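Local coordinates for coiled-coil quantitatively-enriched protein 1 (Schizosaccharomyces pombe, PDB 7CUJ) that links telomeres to the meiotic centrosome as a molecular adaptor and is required for telomere length regulation and chromosome segregation, at residues F35-F40 with N235-V240; T121-I126 with P171-F176; E192-V197 with C223-Y228. All blocks are in the same frame, centred on the assembly; numbering follows the deposited sequence.

In the fold
This chain is one piece of a longer protein, an alpha/beta domain built on a parallel sheet, and the three contacts follow it from the sheet out to a helical edge. Contact 2 lies on one face of the sheet and contact 1 among helices on the far side of the chain's centre, their centres 34 Å apart and their nearest atoms about 18 Å. Contact 3 stands between them, with its centre 18 Å from each. It touches both: Phe-224 CE1 meets Val-239 CG2 of contact 1 at 3.7 Å, and Val-197 CG2 meets Phe-125 CD2 of contact 2 at 3.6 Å. Only contact 1 also borders other chains, a second subunit and another protein.

Contact 1 (F35-F40 with N235-V240); sequences FCIDHF and NIVGVV
The Phe-40 ring offers its CE2 corner to Val-237, whose CG2 methyl comes in at a slant, neither squarely over a face nor at the rim, 4.3 Å from CE2. Leu-233 and Val-234, from the preceding turn of the helix that carries Val-237, also touch the Phe-40 side chain, as does Ile-53 of helix 47-65. The other branch of Val-237 serves a different partner: its CG1 lies 3.8 Å from Ile-37 CG1 and 3.9 Å from Ile-37 CG2, fitting into the fork of the isoleucine. With CG1 anti to the backbone N (chi1 169°), the valine divides its methyls between two residues of helix 34-41 that are three positions apart and therefore share a face. Branched side chains suit this tight spacing, since they fill it close to the backbone; the CA atoms of Ile-37 and Val-237 are 7.2 Å apart. The contact is wholly apolar, and the touching residues are buried. Phe-56 of helix 47-65 meets both Ile-37 and Val-240 and so bridges the two helices. Other residues of helix 34-41 take part in assembly: His-39 hydrogen-bonds to Asp-46 and Lys-52 of the second subunit, while Phe-35 meets an aromatic side chain of another protein. This is plain apolar helix-helix packing within a small helical cluster that also borders the second subunit and another protein.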
# COMPACT_ATOMS: atom_id res chain seq x y z
N PHE A 35 -0.90 -2.18 3.65
CA PHE A 35 0.17 -1.30 4.10
C PHE A 35 -0.34 -0.38 5.20
O PHE A 35 0.28 -0.28 6.26
CB PHE A 35 0.73 -0.46 2.94
CG PHE A 35 1.87 0.44 3.34
CD1 PHE A 35 1.65 1.66 3.95
CD2 PHE A 35 3.19 0.05 3.13
CE1 PHE A 35 2.70 2.48 4.33
CE2 PHE A 35 4.24 0.87 3.51
CZ PHE A 35 4.00 2.08 4.10
N CYS A 36 -1.46 0.29 4.92
CA CYS A 36 -2.08 1.28 5.79
C CYS A 36 -2.46 0.68 7.14
O CYS A 36 -2.26 1.31 8.18
CB CYS A 36 -3.32 1.85 5.11
SG CYS A 36 -3.97 3.32 5.92
N ILE A 37 -3.01 -0.55 7.12
CA ILE A 37 -3.43 -1.22 8.34
C ILE A 37 -2.20 -1.58 9.17
O ILE A 37 -2.17 -1.31 10.37
CB ILE A 37 -4.31 -2.45 8.02
CG1 ILE A 37 -5.72 -2.05 7.60
CG2 ILE A 37 -4.33 -3.43 9.19
CD1 ILE A 37 -6.52 -3.15 6.94
N ASP A 38 -1.18 -2.14 8.50
CA ASP A 38 0.05 -2.55 9.15
C ASP A 38 0.70 -1.35 9.82
O ASP A 38 1.17 -1.44 10.96
CB ASP A 38 0.99 -3.27 8.18
CG ASP A 38 2.32 -3.65 8.80
OD1 ASP A 38 2.33 -4.50 9.72
OD2 ASP A 38 3.35 -3.08 8.38
N HIS A 39 0.72 -0.21 9.11
CA HIS A 39 1.31 1.02 9.60
C HIS A 39 0.57 1.51 10.84
O HIS A 39 1.18 1.74 11.88
CB HIS A 39 1.34 2.08 8.49
CG HIS A 39 2.04 3.34 8.89
ND1 HIS A 39 3.40 3.51 8.74
CD2 HIS A 39 1.57 4.48 9.43
CE1 HIS A 39 3.74 4.71 9.17
NE2 HIS A 39 2.63 5.33 9.60
N PHE A 40 -0.76 1.62 10.72
CA PHE A 40 -1.62 2.21 11.73
C PHE A 40 -1.65 1.35 13.00
O PHE A 40 -1.75 1.88 14.10
CB PHE A 40 -3.03 2.39 11.16
CG PHE A 40 -4.07 2.82 12.16
CD1 PHE A 40 -4.10 4.12 12.65
CD2 PHE A 40 -5.03 1.93 12.61
CE1 PHE A 40 -5.06 4.52 13.56
CE2 PHE A 40 -5.99 2.32 13.53
CZ PHE A 40 -6.01 3.62 14.00
N ASN A 235 -7.66 -1.71 17.64
CA ASN A 235 -8.07 -3.07 17.95
C ASN A 235 -9.11 -3.59 16.96
O ASN A 235 -9.00 -4.72 16.49
CB ASN A 235 -8.49 -3.23 19.41
CG ASN A 235 -7.30 -3.26 20.35
OD1 ASN A 235 -6.28 -3.88 20.07
ND2 ASN A 235 -7.43 -2.59 21.49
N ILE A 236 -10.13 -2.76 16.65
CA ILE A 236 -11.20 -3.18 15.76
C ILE A 236 -10.67 -3.38 14.34
O ILE A 236 -11.18 -4.23 13.61
CB ILE A 236 -12.44 -2.25 15.81
CG1 ILE A 236 -12.15 -0.85 15.25
CG2 ILE A 236 -13.02 -2.19 17.22
CD1 ILE A 236 -13.38 0.02 15.09
N VAL A 237 -9.65 -2.59 13.95
CA VAL A 237 -9.03 -2.73 12.64
C VAL A 237 -8.19 -4.01 12.63
O VAL A 237 -8.28 -4.80 11.69
CB VAL A 237 -8.19 -1.50 12.26
CG1 VAL A 237 -7.34 -1.75 11.03
CG2 VAL A 237 -9.05 -0.26 12.06
N GLY A 238 -7.39 -4.19 13.69
CA GLY A 238 -6.49 -5.33 13.81
C GLY A 238 -7.25 -6.65 13.74
O GLY A 238 -6.84 -7.55 13.00
N VAL A 239 -8.35 -6.75 14.49
CA VAL A 239 -9.14 -7.97 14.59
C VAL A 239 -9.73 -8.28 13.22
O VAL A 239 -9.63 -9.41 12.74
CB VAL A 239 -10.22 -7.86 15.69
CG1 VAL A 239 -11.26 -8.96 15.60
CG2 VAL A 239 -9.61 -7.82 17.09
N VAL A 240 -10.34 -7.26 12.60
CA VAL A 240 -10.95 -7.41 11.29
C VAL A 240 -9.88 -7.81 10.28
O VAL A 240 -10.11 -8.73 9.49
CB VAL A 240 -11.72 -6.13 10.89
CG1 VAL A 240 -11.84 -5.97 9.38
CG2 VAL A 240 -13.09 -6.08 11.54

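Contact 2 (T121-I126 with P171-F176); sequences TFFLFI and PSASHF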
# COMPACT_ATOMS: atom_id res chain seq x y z
N THR A 121 -45.32 -2.99 17.72
CA THR A 121 -44.79 -2.17 16.64
C THR A 121 -43.27 -2.17 16.70
O THR A 121 -42.69 -1.77 17.71
CB THR A 121 -45.38 -0.75 16.69
OG1 THR A 121 -44.98 -0.14 17.92
CG2 THR A 121 -46.89 -0.72 16.58
N PHE A 122 -42.62 -2.63 15.62
CA PHE A 122 -41.17 -2.65 15.54
C PHE A 122 -40.64 -1.32 15.02
O PHE A 122 -41.26 -0.69 14.16
CB PHE A 122 -40.67 -3.77 14.62
CG PHE A 122 -40.65 -5.14 15.24
CD1 PHE A 122 -39.79 -5.44 16.29
CD2 PHE A 122 -41.48 -6.14 14.76
CE1 PHE A 122 -39.78 -6.70 16.85
CE2 PHE A 122 -41.46 -7.41 15.32
CZ PHE A 122 -40.61 -7.69 16.37
N PHE A 123 -39.49 -0.91 15.57
CA PHE A 123 -38.66 0.15 15.02
C PHE A 123 -37.34 -0.45 14.57
O PHE A 123 -36.63 -1.05 15.37
CB PHE A 123 -38.38 1.22 16.09
CG PHE A 123 -39.30 2.40 16.07
CD1 PHE A 123 -39.04 3.49 15.26
CD2 PHE A 123 -40.43 2.44 16.89
CE1 PHE A 123 -39.89 4.59 15.24
CE2 PHE A 123 -41.28 3.53 16.87
CZ PHE A 123 -41.01 4.61 16.05
N LEU A 124 -37.02 -0.28 13.28
CA LEU A 124 -35.74 -0.73 12.75
C LEU A 124 -34.92 0.49 12.31
O LEU A 124 -35.39 1.32 11.54
CB LEU A 124 -35.96 -1.71 11.59
CG LEU A 124 -34.70 -2.30 10.98
CD1 LEU A 124 -34.86 -3.79 10.70
CD2 LEU A 124 -34.29 -1.56 9.71
N PHE A 125 -33.69 0.57 12.82
CA PHE A 125 -32.76 1.62 12.44
C PHE A 125 -31.73 1.07 11.45
O PHE A 125 -31.21 -0.03 11.64
CB PHE A 125 -32.09 2.22 13.68
CG PHE A 125 -32.96 3.18 14.45
CD1 PHE A 125 -33.87 2.72 15.39
CD2 PHE A 125 -32.90 4.54 14.21
CE1 PHE A 125 -34.68 3.60 16.09
CE2 PHE A 125 -33.70 5.43 14.91
CZ PHE A 125 -34.59 4.96 15.85
N ILE A 126 -31.46 1.85 10.41
CA ILE A 126 -30.52 1.48 9.36
C ILE A 126 -29.82 2.75 8.88
O ILE A 126 -30.45 3.78 8.70
CB ILE A 126 -31.24 0.72 8.23
CG1 ILE A 126 -30.27 0.11 7.21
CG2 ILE A 126 -32.31 1.58 7.56
CD1 ILE A 126 -30.89 -0.92 6.30
N PRO A 171 -33.30 11.76 15.58
CA PRO A 171 -33.73 12.84 16.46
C PRO A 171 -35.24 13.00 16.65
O PRO A 171 -35.68 13.55 17.66
CB PRO A 171 -33.13 14.11 15.85
CG PRO A 171 -32.57 13.68 14.51
CD PRO A 171 -32.24 12.21 14.66
N SER A 172 -36.03 12.52 15.68
CA SER A 172 -37.48 12.63 15.73
C SER A 172 -38.10 11.44 16.47
O SER A 172 -39.06 11.61 17.21
CB SER A 172 -38.07 12.79 14.36
OG SER A 172 -37.54 11.83 13.46
N ALA A 173 -37.52 10.24 16.27
CA ALA A 173 -38.10 8.99 16.74
C ALA A 173 -37.98 8.86 18.26
O ALA A 173 -38.79 8.17 18.88
CB ALA A 173 -37.45 7.83 16.03
N SER A 174 -36.98 9.53 18.85
CA SER A 174 -36.69 9.48 20.28
C SER A 174 -37.89 9.95 21.09
O SER A 174 -38.16 9.42 22.17
CB SER A 174 -35.47 10.30 20.61
OG SER A 174 -35.28 10.39 22.01
N HIS A 175 -38.59 10.97 20.57
CA HIS A 175 -39.78 11.53 21.19
C HIS A 175 -40.85 10.45 21.31
O HIS A 175 -41.56 10.38 22.31
CB HIS A 175 -40.28 12.74 20.39
CG HIS A 175 -39.29 13.84 20.23
ND1 HIS A 175 -39.35 15.00 20.98
CD2 HIS A 175 -38.22 13.98 19.41
CE1 HIS A 175 -38.36 15.80 20.64
NE2 HIS A 175 -37.65 15.19 19.68
N PHE A 176 -40.94 9.60 20.27
CA PHE A 176 -41.98 8.60 20.14
C PHE A 176 -41.51 7.26 20.71
O PHE A 176 -42.25 6.28 20.69
CB PHE A 176 -42.43 8.49 18.68
CG PHE A 176 -43.27 9.63 18.15
CD1 PHE A 176 -43.02 10.94 18.55
CD2 PHE A 176 -44.28 9.41 17.23
CE1 PHE A 176 -43.79 11.99 18.06
CE2 PHE A 176 -45.04 10.46 16.73
CZ PHE A 176 -44.79 11.75 17.15
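A small apolar contact joins the central sheet to the short, weakly bonded helix 170-173 that lies over it: Ala-173 points its methyl toward Phe-123 and Phe-125 of strand 121-126. CB of Ala-173 is 4.1 Å from Phe-123 CE1 and equally 4.1 Å from Phe-125 CZ, so one carbon touches two rings, each at an oblique angle. The two phenylalanines are two positions apart on an extended strand and thus project from the same face of the sheet. In Phe-125, CG stands anti to the carbonyl carbon (chi1 -77°), which carries the ring out so that CZ faces the methyl. Alanine suits the place because the large rings already span most of the separation, which is 9.0 Å between the CA atoms of Phe-123 and Ala-173. No hydrogen bond crosses, and dispersion between buried apolar groups carries the contact. Aromatic neighbours surround the rings and probably limit their turning: Trp-163 stacks on Phe-123, Trp-149 meets Phe-123 edge-to-face, and Phe-188 packs with Phe-125. Phe-176 starts out toward the strand but leads off to an edge-to-face meeting with Trp-149. In the topology, helix 170-173 belongs to the crossover from strand 162-166 to strand 184-188, which flank strand 121-126, and it passes over the strand between them. On the sheet's other face, Leu-124 and Ile-126 pack against helix 129-141.

Contact 3 (E192-V197 with C223-Y228); sequences EAYMSV and CFQSSY
Met-195 and Gln-225 make the closest backbone approach, 9.8 Å between CA atoms, where helix 191-200 faces an irregular loop, so that side chains must span the gap. The thioether of Met-195 bridges much of it. The bend at chi2 (-69°) sets SD beside the Tyr-228 ring, and the turn at chi3 (94°) swings CE to the edge of the Tyr-194 ring, in its plane. With Tyr-228 the sulfur makes a Met-aromatic contact: SD is 5.4 Å from the ring centroid and 81° off the normal, hence at the edge, and 4.2 Å from Tyr-228 CZ. A flexible, polarisable methionine suits such a surface site between two tyrosines, and the extended chain of Gln-225 runs out toward the same spot. An alanine in place of Met-195 would probably leave the Tyr-228 edge without its sulfur partner and open a gap between helix and loop. A turn of the loop is closed on Phe-224 O, which accepts Ser-227 OG at 2.7 Å and Ser-227 N at 3.2 Å from the same face of its plane. Around the contact, Tyr-194 leans on the sheet, edge-to-face with Phe-188 of strand 184-188 and cation-pi with Arg-210 of strand 208-213, while Tyr-228 and Phe-224 lead across to Phe-232 of helix 232-243.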
# COMPACT_ATOMS: atom_id res chain seq x y z
N GLU A 192 -23.31 0.71 12.89
CA GLU A 192 -23.14 2.13 12.60
C GLU A 192 -24.36 2.90 13.11
O GLU A 192 -24.21 3.94 13.75
CB GLU A 192 -22.89 2.36 11.10
CG GLU A 192 -22.51 3.79 10.77
CD GLU A 192 -22.28 4.11 9.30
OE1 GLU A 192 -21.64 3.29 8.61
OE2 GLU A 192 -22.74 5.18 8.85
N ALA A 193 -25.56 2.37 12.83
CA ALA A 193 -26.81 2.97 13.27
C ALA A 193 -26.88 2.97 14.80
O ALA A 193 -27.36 3.93 15.39
CB ALA A 193 -27.99 2.26 12.66
N TYR A 194 -26.39 1.89 15.42
CA TYR A 194 -26.35 1.81 16.87
C TYR A 194 -25.43 2.89 17.43
O TYR A 194 -25.84 3.66 18.30
CB TYR A 194 -25.97 0.41 17.36
CG TYR A 194 -26.03 0.26 18.86
CD1 TYR A 194 -27.22 -0.01 19.50
CD2 TYR A 194 -24.89 0.41 19.63
CE1 TYR A 194 -27.28 -0.13 20.88
CE2 TYR A 194 -24.93 0.29 21.01
CZ TYR A 194 -26.13 0.02 21.64
OH TYR A 194 -26.19 -0.10 23.00
N MET A 195 -24.20 2.95 16.92
CA MET A 195 -23.21 3.94 17.33
C MET A 195 -23.84 5.33 17.29
O MET A 195 -23.75 6.09 18.25
CB MET A 195 -21.99 3.94 16.41
CG MET A 195 -21.18 2.65 16.41
SD MET A 195 -20.30 2.35 17.96
CE MET A 195 -21.49 1.32 18.82
N SER A 196 -24.48 5.64 16.15
CA SER A 196 -25.04 6.95 15.84
C SER A 196 -26.20 7.28 16.78
O SER A 196 -26.24 8.37 17.35
CB SER A 196 -25.46 7.00 14.39
OG SER A 196 -25.94 8.29 14.05
N VAL A 197 -27.14 6.33 16.93
CA VAL A 197 -28.39 6.58 17.64
C VAL A 197 -28.15 6.65 19.15
O VAL A 197 -28.78 7.46 19.83
CB VAL A 197 -29.46 5.53 17.27
CG1 VAL A 197 -30.66 5.57 18.19
CG2 VAL A 197 -29.90 5.67 15.82
N CYS A 223 -16.96 -6.19 20.62
CA CYS A 223 -16.03 -6.79 21.58
C CYS A 223 -15.15 -5.74 22.24
O CYS A 223 -14.53 -6.02 23.26
CB CYS A 223 -15.16 -7.85 20.92
SG CYS A 223 -16.07 -9.35 20.44
N PHE A 224 -15.08 -4.53 21.66
CA PHE A 224 -14.23 -3.48 22.20
C PHE A 224 -15.07 -2.25 22.55
O PHE A 224 -14.52 -1.18 22.82
CB PHE A 224 -13.06 -3.17 21.26
CG PHE A 224 -12.09 -4.31 21.09
CD1 PHE A 224 -12.27 -5.25 20.09
CD2 PHE A 224 -11.00 -4.46 21.95
CE1 PHE A 224 -11.38 -6.31 19.94
CE2 PHE A 224 -10.12 -5.51 21.79
CZ PHE A 224 -10.31 -6.44 20.79
N GLN A 225 -16.40 -2.42 22.56
CA GLN A 225 -17.32 -1.39 23.02
C GLN A 225 -16.92 -0.93 24.42
O GLN A 225 -16.94 0.27 24.71
CB GLN A 225 -18.74 -1.95 23.10
CG GLN A 225 -19.57 -1.73 21.84
CD GLN A 225 -21.00 -2.17 22.04
OE1 GLN A 225 -21.28 -3.23 22.60
NE2 GLN A 225 -21.93 -1.34 21.59
N SER A 226 -16.55 -1.90 25.26
CA SER A 226 -16.28 -1.71 26.68
C SER A 226 -15.20 -0.64 26.92
O SER A 226 -15.15 -0.05 28.00
CB SER A 226 -15.90 -3.02 27.32
OG SER A 226 -14.97 -3.72 26.51
N SER A 227 -14.35 -0.41 25.91
CA SER A 227 -13.21 0.48 26.06
C SER A 227 -13.53 1.90 25.58
O SER A 227 -13.75 2.79 26.40
CB SER A 227 -11.97 -0.08 25.40
OG SER A 227 -12.22 -0.38 24.03
N TYR A 228 -13.55 2.09 24.25
CA TYR A 228 -13.58 3.40 23.59
C TYR A 228 -12.41 4.27 24.05
O TYR A 228 -12.52 5.49 24.08
CB TYR A 228 -14.92 4.11 23.79
CG TYR A 228 -16.08 3.55 23.00
CD1 TYR A 228 -16.06 3.49 21.62
CD2 TYR A 228 -17.23 3.11 23.65
CE1 TYR A 228 -17.13 2.98 20.90
CE2 TYR A 228 -18.30 2.60 22.95
CZ TYR A 228 -18.25 2.53 21.57
OH TYR A 228 -19.31 2.03 20.87